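Local coordinates for conserved exported protein (PDB 3CLW) that probably hydrolyses O-glycosidic bonds as a member of glycoside hydrolase family 30, although its own function has not been established, at residues 36-39 with 40-43; 154-157 with 158-161; 431-435 with 436-440. One frame throughout, in Å; residues are numbered along the deposited sequence.

Interaction 1 (36-39 with 40-43); sequences NWPQ and EKKE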
loop_
_atom_site.group_PDB
_atom_site.type_symbol
_atom_site.label_atom_id
_atom_site.label_comp_id
_atom_site.label_asym_id
_atom_site.label_seq_id
_atom_site.Cartn_x
_atom_site.Cartn_y
_atom_site.Cartn_z
ATOM N N ASN A 36 -6.018 0.862 23.491
ATOM C CA ASN A 36 -5.314 0.597 24.737
ATOM C C ASN A 36 -4.050 1.376 25.015
ATOM O O ASN A 36 -3.712 1.577 26.205
ATOM C CB ASN A 36 -4.905 -0.870 24.815
ATOM C CG ASN A 36 -6.076 -1.802 24.824
ATOM O OD1 ASN A 36 -7.186 -1.423 25.216
ATOM N ND2 ASN A 36 -5.828 -3.058 24.447
ATOM N N TRP A 37 -3.295 1.737 23.966
ATOM C CA TRP A 37 -1.992 2.342 24.214
ATOM C C TRP A 37 -2.145 3.719 24.876
ATOM O O TRP A 37 -3.194 4.357 24.729
ATOM C CB TRP A 37 -1.181 2.430 22.923
ATOM C CG TRP A 37 -0.463 1.146 22.621
ATOM C CD1 TRP A 37 -0.967 -0.136 22.723
ATOM C CD2 TRP A 37 0.876 1.016 22.155
ATOM N NE1 TRP A 37 -0.018 -1.041 22.342
ATOM C CE2 TRP A 37 1.123 -0.364 21.981
ATOM C CE3 TRP A 37 1.895 1.939 21.851
ATOM C CZ2 TRP A 37 2.358 -0.856 21.538
ATOM C CZ3 TRP A 37 3.114 1.456 21.427
ATOM C CH2 TRP A 37 3.330 0.064 21.259
ATOM N N PRO A 38 -1.114 4.171 25.625
ATOM C CA PRO A 38 -1.059 5.527 26.171
ATOM C C PRO A 38 -1.272 6.599 25.089
ATOM O O PRO A 38 -0.721 6.496 23.998
ATOM C CB PRO A 38 0.370 5.621 26.725
ATOM C CG PRO A 38 0.698 4.240 27.086
ATOM C CD PRO A 38 0.057 3.377 26.024
ATOM N N GLN A 39 -2.046 7.618 25.427
ATOM C CA GLN A 39 -2.422 8.707 24.537
ATOM C C GLN A 39 -1.233 9.256 23.775
ATOM O O GLN A 39 -1.283 9.399 22.541
ATOM C CB GLN A 39 -3.090 9.832 25.345
ATOM C CG GLN A 39 -3.792 10.910 24.529
ATOM C CD GLN A 39 -5.073 10.423 23.866
ATOM O OE1 GLN A 39 -5.761 9.543 24.389
ATOM N NE2 GLN A 39 -5.402 10.997 22.704
ATOM N N GLU A 40 -0.161 9.555 24.494
ATOM C CA GLU A 40 0.978 10.214 23.870
ATOM C C GLU A 40 1.646 9.341 22.848
ATOM O O GLU A 40 2.181 9.857 21.886
ATOM C CB GLU A 40 2.011 10.651 24.896
ATOM C CG GLU A 40 1.715 12.025 25.465
ATOM C CD GLU A 40 2.882 12.595 26.302
ATOM O OE1 GLU A 40 2.618 13.014 27.460
ATOM O OE2 GLU A 40 4.055 12.608 25.813
ATOM N N LYS A 41 1.646 8.031 23.082
ATOM C CA LYS A 41 2.226 7.081 22.137
ATOM C C LYS A 41 1.356 6.893 20.860
ATOM O O LYS A 41 1.862 6.950 19.759
ATOM C CB LYS A 41 2.493 5.739 22.841
ATOM C CG LYS A 41 3.490 5.879 24.005
ATOM C CD LYS A 41 4.018 4.532 24.446
ATOM C CE LYS A 41 5.016 4.690 25.614
ATOM N NZ LYS A 41 5.224 3.390 26.247
ATOM N N LYS A 42 0.060 6.652 21.050
ATOM C CA LYS A 42 -0.977 6.736 19.995
ATOM C C LYS A 42 -0.777 7.955 19.066
ATOM O O LYS A 42 -0.759 7.835 17.806
ATOM C CB LYS A 42 -2.341 6.909 20.683
ATOM C CG LYS A 42 -3.113 5.667 20.823
ATOM C CD LYS A 42 -4.098 5.707 21.947
ATOM C CE LYS A 42 -5.241 6.658 21.812
ATOM N NZ LYS A 42 -6.438 6.063 22.486
ATOM N N GLU A 43 -0.654 9.127 19.703
ATOM C CA GLU A 43 -0.539 10.399 18.989
ATOM C C GLU A 43 0.735 10.480 18.199
ATOM O O GLU A 43 0.735 10.947 17.060
ATOM C CB GLU A 43 -0.618 11.569 19.953
ATOM C CG GLU A 43 -1.779 11.414 20.864
ATOM C CD GLU A 43 -2.875 12.398 20.638
ATOM O OE1 GLU A 43 -3.395 12.492 19.498
ATOM O OE2 GLU A 43 -3.216 13.091 21.635
HETATM O O HOH W 1 -5.804 4.325 24.299
HETATM O O HOH W 2 -8.485 8.370 23.366
#
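W37 and K41 meet at the start of helix 39-50: K41 CB lies at the edge of the indole, near its plane and 4.0 Å from W37 CE3, and the two side chains cross at about a right angle. The same lysine chain runs past the proline, with K41 CG 4.1 Å from P38 CB.

Backbone bonding marks the helix start. P38 is at the N-cap position, and its O accepts K42 N at 3.1 Å, along with a weak, bent bond from K41 N.

The polar side chains add two kinds of link. Q39 NE2 gives a weak but straight hydrogen bond to E43 OE2 (3.2 Å, 170°), with the amide and carboxylate planes 89° apart; a bend at chi2 (71°) turns the amide toward this glutamate. K42 NZ works through water: one molecule joins it to W37 O, another to Q39 OE1, while NZ also bonds G34 O.

Around this turn, W37 NE1 reaches L381 O and K41 NZ pairs with D384, both in the loop before strand 386-389. On helix 108-119, W112 forms a cation-pi contact with K42.

Interaction 2 (154-157 with 158-161); sequences NDKF and DDFA
The first turn of helix 157-173, with K156 at its N-cap position, is stitched together by two backbone bonds: F160 N to K156 O at 2.9 Å and A161 N to F157 O at 3.0 Å.

Around this start, three oxygens crowd together. D155 O is 2.9 Å from D158 OD1 and 3.0 Å from D159 OD2, and the carboxylate atoms D158 OD1 and D159 OD2 are themselves 2.8 Å apart. All are acceptors, so none of these approaches is a hydrogen bond as modelled; such crowding might favour proton uptake by one carboxylate. The first torsion of D158 (chi1 63°) tucks CG between its own N and carbonyl carbon, which swings OD1 back toward D155. A water donates to D158 OD1 at 2.7 Å and weakly accepts F157 N, while D158 OD2 forms a salt bridge with R162 one turn on.

Acidic side chains are common in the first turn of a helix, and D158 and D159 are probably favoured there by the positive end of the helix dipole. In this TIM-barrel family the helix belongs to the beta-alpha-beta crossover from strand 125-128 to strand 178-182.

K156 lays its aliphatic chain obliquely across D159, CD coming 3.7 Å from OD2, but its end turns elsewhere: NZ makes a salt bridge with D155 OD1 (3.2 Å), on the syn side of the carboxylate, and a hydrogen bond with Q153 OE1.

Both phenylalanines are buried. F157 packs on M210 and makes a cation-pi contact with R209, both of helix 204-221, whereas F160 also touches M210 and reaches T129, P133 and M136 in the loop after strand 125-128.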
loop_
_atom_site.group_PDB
_atom_site.type_symbol
_atom_site.label_atom_id
_atom_site.label_comp_id
_atom_site.label_asym_id
_atom_site.label_seq_id
_atom_site.Cartn_x
_atom_site.Cartn_y
_atom_site.Cartn_z
ATOM N N ASN A 154 -23.871 -18.516 -2.117
ATOM C CA ASN A 154 -24.222 -18.133 -3.492
ATOM C C ASN A 154 -25.216 -17.007 -3.614
ATOM O O ASN A 154 -25.255 -16.330 -4.633
ATOM C CB ASN A 154 -24.810 -19.346 -4.240
ATOM C CG ASN A 154 -23.834 -19.964 -5.168
ATOM O OD1 ASN A 154 -22.922 -19.282 -5.672
ATOM N ND2 ASN A 154 -24.002 -21.271 -5.431
ATOM N N ASP A 155 -26.060 -16.849 -2.614
ATOM C CA ASP A 155 -27.048 -15.798 -2.631
ATOM C C ASP A 155 -26.668 -14.645 -1.698
ATOM O O ASP A 155 -27.530 -13.854 -1.336
ATOM C CB ASP A 155 -28.389 -16.372 -2.195
ATOM C CG ASP A 155 -28.379 -16.837 -0.748
ATOM O OD1 ASP A 155 -27.282 -17.165 -0.226
ATOM O OD2 ASP A 155 -29.463 -16.865 -0.134
ATOM N N LYS A 156 -25.403 -14.575 -1.282
ATOM C CA LYS A 156 -24.965 -13.526 -0.344
ATOM C C LYS A 156 -23.975 -12.507 -0.930
ATOM O O LYS A 156 -23.354 -11.738 -0.191
ATOM C CB LYS A 156 -24.413 -14.117 0.978
ATOM C CG LYS A 156 -25.254 -15.209 1.639
ATOM C CD LYS A 156 -26.496 -14.687 2.353
ATOM C CE LYS A 156 -26.971 -15.685 3.431
ATOM N NZ LYS A 156 -27.193 -17.106 2.947
ATOM N N PHE A 157 -23.805 -12.505 -2.245
ATOM C CA PHE A 157 -22.975 -11.502 -2.883
ATOM C C PHE A 157 -23.656 -10.163 -2.720
ATOM O O PHE A 157 -22.991 -9.176 -2.441
ATOM C CB PHE A 157 -22.692 -11.793 -4.352
ATOM C CG PHE A 157 -21.762 -12.970 -4.595
ATOM C CD1 PHE A 157 -22.158 -14.280 -4.306
ATOM C CD2 PHE A 157 -20.500 -12.773 -5.123
ATOM C CE1 PHE A 157 -21.292 -15.383 -4.581
ATOM C CE2 PHE A 157 -19.637 -13.866 -5.388
ATOM C CZ PHE A 157 -20.046 -15.167 -5.123
ATOM N N ASP A 158 -24.978 -10.124 -2.828
ATOM C CA ASP A 158 -25.688 -8.867 -2.618
ATOM C C ASP A 158 -25.691 -8.424 -1.141
ATOM O O ASP A 158 -25.449 -7.249 -0.856
ATOM C CB ASP A 158 -27.098 -8.912 -3.218
ATOM C CG ASP A 158 -27.982 -9.957 -2.570
ATOM O OD1 ASP A 158 -27.509 -11.058 -2.202
ATOM O OD2 ASP A 158 -29.176 -9.673 -2.426
ATOM N N ASP A 159 -25.945 -9.365 -0.225
ATOM C CA ASP A 159 -25.870 -9.115 1.219
ATOM C C ASP A 159 -24.495 -8.556 1.629
ATOM O O ASP A 159 -24.411 -7.571 2.377
ATOM C CB ASP A 159 -26.155 -10.398 2.023
ATOM C CG ASP A 159 -27.479 -11.023 1.666
ATOM O OD1 ASP A 159 -28.421 -10.921 2.455
ATOM O OD2 ASP A 159 -27.593 -11.604 0.584
ATOM N N PHE A 160 -23.437 -9.194 1.146
ATOM C CA PHE A 160 -22.089 -8.762 1.454
ATOM C C PHE A 160 -21.823 -7.363 0.877
ATOM O O PHE A 160 -21.363 -6.465 1.603
ATOM C CB PHE A 160 -21.066 -9.807 0.999
ATOM C CG PHE A 160 -19.645 -9.482 1.349
ATOM C CD1 PHE A 160 -19.326 -8.809 2.529
ATOM C CD2 PHE A 160 -18.613 -9.887 0.500
ATOM C CE1 PHE A 160 -17.999 -8.509 2.855
ATOM C CE2 PHE A 160 -17.268 -9.617 0.819
ATOM C CZ PHE A 160 -16.963 -8.910 2.022
ATOM N N ALA A 161 -22.131 -7.167 -0.401
ATOM C CA ALA A 161 -21.996 -5.832 -1.024
ATOM C C ALA A 161 -22.770 -4.777 -0.238
ATOM O O ALA A 161 -22.265 -3.659 -0.033
ATOM C CB ALA A 161 -22.423 -5.850 -2.493
HETATM O O HOH W 3 -26.510 -12.703 -4.105
#

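Interaction 3 (431-435 with 436-440); sequences SYTDG and KEVVT
The Y432 ring has the carbonyl oxygen of V439 at its edge, near its plane, with V439 O 3.7 Å from CD2; V403, R409 and I19 also touch this side chain, and its OH bonds S430. The other flat group, the D434 carboxylate, closes the turn. Its OD1 takes two backbone donors: E437 N at 2.8 Å, nearly along the C-O axis, and K436 N at 2.9 Å from above the plane, 55° out of it. The K436 bond makes an Asx turn.

T433 reinforces the loop. With OG1 anti to the backbone N (chi1 -172°), the hydroxyl donates to E437 O at 2.7 Å and accepts G435 N at 2.8 Å, an ST turn.

Beyond the turn, Y432 and V439 form an antiparallel hydrogen-bonded pair through both N-H groups. The flanking S431–T440 and T433–V438 pairs are non-hydrogen-bonded, and the side chains of the first join instead, S431 OG and T440 OG1 sharing a hydrogen bond of 2.9 Å.

The hairpin of strands 427-433 and 438-444 lies between strand 408-414, bonded at S431 and T433, and strand 490-495, bonded at T440; S431, V438 and T440 pack on strand 6-25.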
loop_
_atom_site.group_PDB
_atom_site.type_symbol
_atom_site.label_atom_id
_atom_site.label_comp_id
_atom_site.label_asym_id
_atom_site.label_seq_id
_atom_site.Cartn_x
_atom_site.Cartn_y
_atom_site.Cartn_z
ATOM N N SER A 431 10.961 11.928 -11.177
ATOM C CA SER A 431 10.487 13.271 -10.836
ATOM C C SER A 431 8.981 13.420 -10.947
ATOM O O SER A 431 8.339 12.662 -11.669
ATOM C CB SER A 431 11.190 14.331 -11.694
ATOM O OG SER A 431 12.589 14.268 -11.520
ATOM N N TYR A 432 8.422 14.399 -10.237
ATOM C CA TYR A 432 6.964 14.540 -10.092
ATOM C C TYR A 432 6.735 15.991 -9.920
ATOM O O TYR A 432 7.593 16.653 -9.391
ATOM C CB TYR A 432 6.419 13.787 -8.839
ATOM C CG TYR A 432 6.890 12.374 -8.815
ATOM C CD1 TYR A 432 6.085 11.351 -9.286
ATOM C CD2 TYR A 432 8.166 12.061 -8.379
ATOM C CE1 TYR A 432 6.543 10.072 -9.339
ATOM C CE2 TYR A 432 8.638 10.770 -8.406
ATOM C CZ TYR A 432 7.822 9.782 -8.896
ATOM O OH TYR A 432 8.267 8.494 -8.923
ATOM N N THR A 433 5.582 16.488 -10.342
ATOM C CA THR A 433 5.279 17.915 -10.173
ATOM C C THR A 433 3.790 18.227 -10.015
ATOM O O THR A 433 2.937 17.509 -10.518
ATOM C CB THR A 433 5.858 18.797 -11.324
ATOM O OG1 THR A 433 5.679 20.185 -11.002
ATOM C CG2 THR A 433 5.178 18.519 -12.651
ATOM N N ASP A 434 3.497 19.315 -9.325
ATOM C CA ASP A 434 2.160 19.886 -9.339
ATOM C C ASP A 434 2.124 21.234 -10.085
ATOM O O ASP A 434 1.161 21.990 -9.965
ATOM C CB ASP A 434 1.648 20.074 -7.900
ATOM C CG ASP A 434 2.504 21.062 -7.080
ATOM O OD1 ASP A 434 3.624 21.441 -7.504
ATOM O OD2 ASP A 434 2.045 21.447 -5.983
ATOM N N GLY A 435 3.180 21.532 -10.834
ATOM C CA GLY A 435 3.308 22.820 -11.493
ATOM C C GLY A 435 3.822 23.959 -10.614
ATOM O O GLY A 435 3.992 25.076 -11.103
ATOM N N LYS A 436 4.049 23.694 -9.327
ATOM C CA LYS A 436 4.583 24.713 -8.406
ATOM C C LYS A 436 5.910 24.257 -7.797
ATOM O O LYS A 436 6.782 25.081 -7.544
ATOM C CB LYS A 436 3.601 25.029 -7.264
ATOM C CG LYS A 436 2.277 25.677 -7.669
ATOM C CD LYS A 436 1.207 25.330 -6.631
ATOM C CE LYS A 436 -0.150 24.989 -7.286
ATOM N NZ LYS A 436 -1.101 26.167 -7.353
ATOM N N GLU A 437 6.012 22.956 -7.523
ATOM C CA GLU A 437 7.208 22.288 -7.015
ATOM C C GLU A 437 7.588 21.215 -8.009
ATOM O O GLU A 437 6.700 20.574 -8.580
ATOM C CB GLU A 437 6.900 21.560 -5.688
ATOM C CG GLU A 437 7.386 22.287 -4.440
ATOM C CD GLU A 437 7.037 21.584 -3.111
ATOM O OE1 GLU A 437 6.874 22.303 -2.105
ATOM O OE2 GLU A 437 6.960 20.331 -3.042
ATOM N N VAL A 438 8.886 20.987 -8.188
ATOM C CA VAL A 438 9.349 19.781 -8.852
ATOM C C VAL A 438 10.135 18.963 -7.820
ATOM O O VAL A 438 11.082 19.466 -7.204
ATOM C CB VAL A 438 10.147 20.072 -10.154
ATOM C CG1 VAL A 438 10.632 18.773 -10.831
ATOM C CG2 VAL A 438 9.282 20.842 -11.130
ATOM N N VAL A 439 9.695 17.706 -7.639
ATOM C CA VAL A 439 10.205 16.784 -6.638
ATOM C C VAL A 439 10.957 15.656 -7.329
ATOM O O VAL A 439 10.415 14.967 -8.182
ATOM C CB VAL A 439 9.029 16.177 -5.787
ATOM C CG1 VAL A 439 9.522 15.062 -4.842
ATOM C CG2 VAL A 439 8.255 17.277 -5.031
ATOM N N THR A 440 12.210 15.473 -6.968
ATOM C CA THR A 440 13.025 14.425 -7.549
ATOM C C THR A 440 13.552 13.496 -6.439
ATOM O O THR A 440 14.013 13.952 -5.392
ATOM C CB THR A 440 14.160 15.060 -8.379
ATOM O OG1 THR A 440 13.570 15.899 -9.386
ATOM C CG2 THR A 440 14.991 14.024 -9.043
#

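In the fold
The three interactions are local and well apart, with centres 35 to 44 Å from one another. Interactions 1 and 2 are both helix starts within the family 30 range, each with a bonded first turn, yet their side chains differ: 36-43 relies on lysines, waters and an indole edge, 154-161 on clustered acids, with two buried phenylalanines packing against helix 204-221 and neighbouring loops. Interaction 3 is a hairpin in the beta-rich, largely C-terminal part, where side-chain oxygens secure the turn and backbone pairing and buried valines the strands. Half of its touching residues are buried, though G435 and K436 are exposed; interaction 1 buries only W37 and K42 of seven.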